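Local coordinates for protein 7,8-dihydro-6-hydroxymethylpterin pyrophosphokinase-dihydropteroate synthase (Plasmodium falciparum, PDB 6JWS) that probably makes the pterin diphosphate from hydroxymethyldihydropterin and ATP and joins it to 4-aminobenzoate, giving the folate precursor 7,8-dihydropteroate, at residues Arg610-Cys615 / Gln664-Gly669. The protein carries 1 engineered substitution. Sequence-based numbering, arbitrary orientation.
Sequences RFIAHC and QKNICG. With PT1 (pteroic acid), chain I.
The carboxamide of N666 meets I612 through its nitrogen: ND2 lies 3.4 Å from I612 CD1 and is also the amide atom nearer to I612 CB, while OD1 is on the A613 side. The two side chains cross at about a right angle. N666 reaches over because its CG stands anti to the backbone N (chi1 -166°). One face of the F611 ring carries I612 CG1, 4.3 Å above the ring centre, and F611 itself packs on helix 584-592 and on I673. The third flat group, the R610 guanidinium, meets pteroic acid at its edge and in plane: NH2 gives a hydrogen bond of 2.9 Å to O23, and NE bonds the same oxygen at 3.0 Å. The backbone N of R610 holds the other carboxylate oxygen, O22, at 2.9 Å, with a weak further bond from NE. NH1 turns to a salt bridge with D539.

I612 also leans on the backbone of helix 657-680, with CG2 3.7 Å from G669 CA and as near to N666 O; the glycine lets the short 610-613 helix come close, and I673 of the same long helix also touches I612. Helix 657-680 also packs against the second subunit, where Q664 NE2 bonds E692 of that subunit.

The contact thus seats the short helix 610-613, which follows strand 603-604 of the TIM barrel, on a helix at the dimer interface. Van der Waals packing of an aliphatic side chain on an amide and on the backbone joins the two segments, whereas the charge of R610 is shared between D539 and the ligand: three N-H groups of R610 hold the carboxylate of the bound pteroate, the end derived from 4-aminobenzoate, and probably offset its negative charge.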
loop_
_atom_site.group_PDB
_atom_site.type_symbol
_atom_site.label_atom_id
_atom_site.label_comp_id
_atom_site.label_asym_id
_atom_site.label_seq_id
_atom_site.Cartn_x
_atom_site.Cartn_y
_atom_site.Cartn_z
ATOM N N ARG B 610 15.051 -16.785 6.380
ATOM C CA ARG B 610 16.103 -16.669 5.386
ATOM C C ARG B 610 15.624 -15.941 4.132
ATOM O O ARG B 610 16.406 -15.231 3.514
ATOM C CB ARG B 610 16.612 -18.063 5.006
ATOM C CG ARG B 610 17.489 -18.745 6.047
ATOM C CD ARG B 610 17.569 -20.231 5.698
ATOM N NE ARG B 610 16.283 -20.941 5.687
ATOM C CZ ARG B 610 16.065 -22.184 5.241
ATOM N NH1 ARG B 610 17.060 -22.910 4.746
ATOM N NH2 ARG B 610 14.842 -22.696 5.290
ATOM N N PHE B 611 14.360 -16.112 3.725
ATOM C CA PHE B 611 13.927 -15.494 2.481
ATOM C C PHE B 611 14.009 -13.964 2.549
ATOM O O PHE B 611 14.098 -13.327 1.502
ATOM C CB PHE B 611 12.538 -15.975 2.050
ATOM C CG PHE B 611 11.378 -15.339 2.766
ATOM C CD1 PHE B 611 10.922 -15.851 3.975
ATOM C CD2 PHE B 611 10.738 -14.229 2.232
ATOM C CE1 PHE B 611 9.848 -15.257 4.639
ATOM C CE2 PHE B 611 9.670 -13.645 2.895
ATOM C CZ PHE B 611 9.204 -14.171 4.082
ATOM N N ILE B 612 13.963 -13.372 3.753
ATOM C CA ILE B 612 14.096 -11.921 3.851
ATOM C C ILE B 612 15.480 -11.470 3.362
ATOM O O ILE B 612 15.572 -10.558 2.545
ATOM C CB ILE B 612 13.819 -11.400 5.274
ATOM C CG1 ILE B 612 12.440 -11.826 5.797
ATOM C CG2 ILE B 612 14.006 -9.888 5.294
ATOM C CD1 ILE B 612 12.129 -11.355 7.196
ATOM N N ALA B 613 16.551 -12.121 3.851
ATOM C CA ALA B 613 17.924 -11.815 3.461
ATOM C C ALA B 613 18.113 -11.951 1.956
ATOM O O ALA B 613 18.896 -11.218 1.373
ATOM C CB ALA B 613 18.907 -12.696 4.188
ATOM N N HIS B 614 17.352 -12.846 1.328
ATOM C CA HIS B 614 17.486 -13.115 -0.089
ATOM C C HIS B 614 16.948 -11.939 -0.897
ATOM O O HIS B 614 17.146 -11.871 -2.112
ATOM C CB HIS B 614 16.713 -14.403 -0.384
ATOM C CG HIS B 614 16.530 -14.764 -1.814
ATOM N ND1 HIS B 614 17.420 -15.594 -2.485
ATOM C CD2 HIS B 614 15.533 -14.488 -2.682
ATOM C CE1 HIS B 614 16.995 -15.797 -3.726
ATOM N NE2 HIS B 614 15.835 -15.113 -3.878
ATOM N N CYS B 615 16.192 -11.058 -0.230
ATOM C CA CYS B 615 15.623 -9.882 -0.877
ATOM C C CYS B 615 16.652 -8.748 -0.980
ATOM O O CYS B 615 16.461 -7.847 -1.782
ATOM C CB CYS B 615 14.439 -9.341 -0.082
ATOM S SG CYS B 615 12.980 -10.411 -0.106
ATOM N N GLN B 664 20.262 -6.656 11.482
ATOM C CA GLN B 664 19.558 -5.393 11.365
ATOM C C GLN B 664 18.742 -5.388 10.074
ATOM O O GLN B 664 17.552 -5.094 10.104
ATOM C CB GLN B 664 20.547 -4.224 11.463
ATOM C CG GLN B 664 19.883 -2.852 11.565
ATOM C CD GLN B 664 19.374 -2.528 12.949
ATOM O OE1 GLN B 664 19.234 -3.400 13.801
ATOM N NE2 GLN B 664 19.112 -1.255 13.196
ATOM N N LYS B 665 19.371 -5.754 8.953
ATOM C CA LYS B 665 18.689 -5.744 7.670
ATOM C C LYS B 665 17.513 -6.720 7.700
ATOM O O LYS B 665 16.436 -6.432 7.168
ATOM C CB LYS B 665 19.628 -6.130 6.523
ATOM C CG LYS B 665 20.759 -5.154 6.234
ATOM C CD LYS B 665 21.433 -5.419 4.905
ATOM C CE LYS B 665 22.911 -5.107 4.915
ATOM N NZ LYS B 665 23.505 -5.208 3.556
ATOM N N ASN B 666 17.732 -7.877 8.322
ATOM C CA ASN B 666 16.715 -8.914 8.370
ATOM C C ASN B 666 15.496 -8.432 9.155
ATOM O O ASN B 666 14.367 -8.636 8.708
ATOM C CB ASN B 666 17.241 -10.249 8.923
ATOM C CG ASN B 666 16.272 -11.379 8.651
ATOM O OD1 ASN B 666 16.652 -12.418 8.117
ATOM N ND2 ASN B 666 15.003 -11.180 8.979
ATOM N N ILE B 667 15.714 -7.819 10.323
ATOM C CA ILE B 667 14.588 -7.331 11.113
ATOM C C ILE B 667 13.870 -6.164 10.415
ATOM O O ILE B 667 12.641 -6.124 10.420
ATOM C CB ILE B 667 15.040 -6.984 12.535
ATOM C CG1 ILE B 667 15.517 -8.243 13.260
ATOM C CG2 ILE B 667 13.955 -6.250 13.301
ATOM C CD1 ILE B 667 16.416 -7.936 14.442
ATOM N N CYS B 668 14.632 -5.253 9.780
ATOM C CA CYS B 668 14.033 -4.173 9.005
ATOM C C CYS B 668 13.328 -4.712 7.761
ATOM O O CYS B 668 12.238 -4.260 7.433
ATOM C CB CYS B 668 15.051 -3.100 8.651
ATOM S SG CYS B 668 15.697 -2.336 10.155
ATOM N N GLY B 669 13.923 -5.716 7.102
ATOM C CA GLY B 669 13.245 -6.371 5.992
ATOM C C GLY B 669 11.877 -6.906 6.416
ATOM O O GLY B 669 10.895 -6.780 5.686
HETATM C C2 PT1 I . 5.151 -20.118 11.158
HETATM C C3 PT1 I . 6.084 -20.664 12.145
HETATM C C5 PT1 I . 5.486 -21.313 13.316
HETATM N N6 PT1 I . 7.430 -20.585 12.019
HETATM C C7 PT1 I . 3.302 -20.871 12.436
HETATM N N9 PT1 I . 4.127 -21.378 13.408
HETATM C C10 PT1 I . 8.225 -21.144 12.970
HETATM N N11 PT1 I . 1.928 -20.968 12.549
HETATM C C12 PT1 I . 7.663 -21.787 14.065
HETATM C C21 PT1 I . 13.544 -20.080 7.587
HETATM O O22 PT1 I . 14.437 -19.228 7.848
HETATM O O1 PT1 I . 5.626 -19.516 10.061
HETATM N N4 PT1 I . 3.819 -20.238 11.348
HETATM N N8 PT1 I . 6.324 -21.843 14.225
HETATM C C13 PT1 I . 9.718 -21.087 12.786
HETATM N N14 PT1 I . 10.091 -22.003 11.673
HETATM C C15 PT1 I . 10.912 -21.564 10.691
HETATM C C16 PT1 I . 10.776 -22.064 9.378
HETATM C C17 PT1 I . 11.919 -20.598 11.018
HETATM C C18 PT1 I . 11.642 -21.578 8.368
HETATM C C19 PT1 I . 12.790 -20.135 10.001
HETATM C C20 PT1 I . 12.636 -20.611 8.674
HETATM O O23 PT1 I . 13.402 -20.486 6.422
#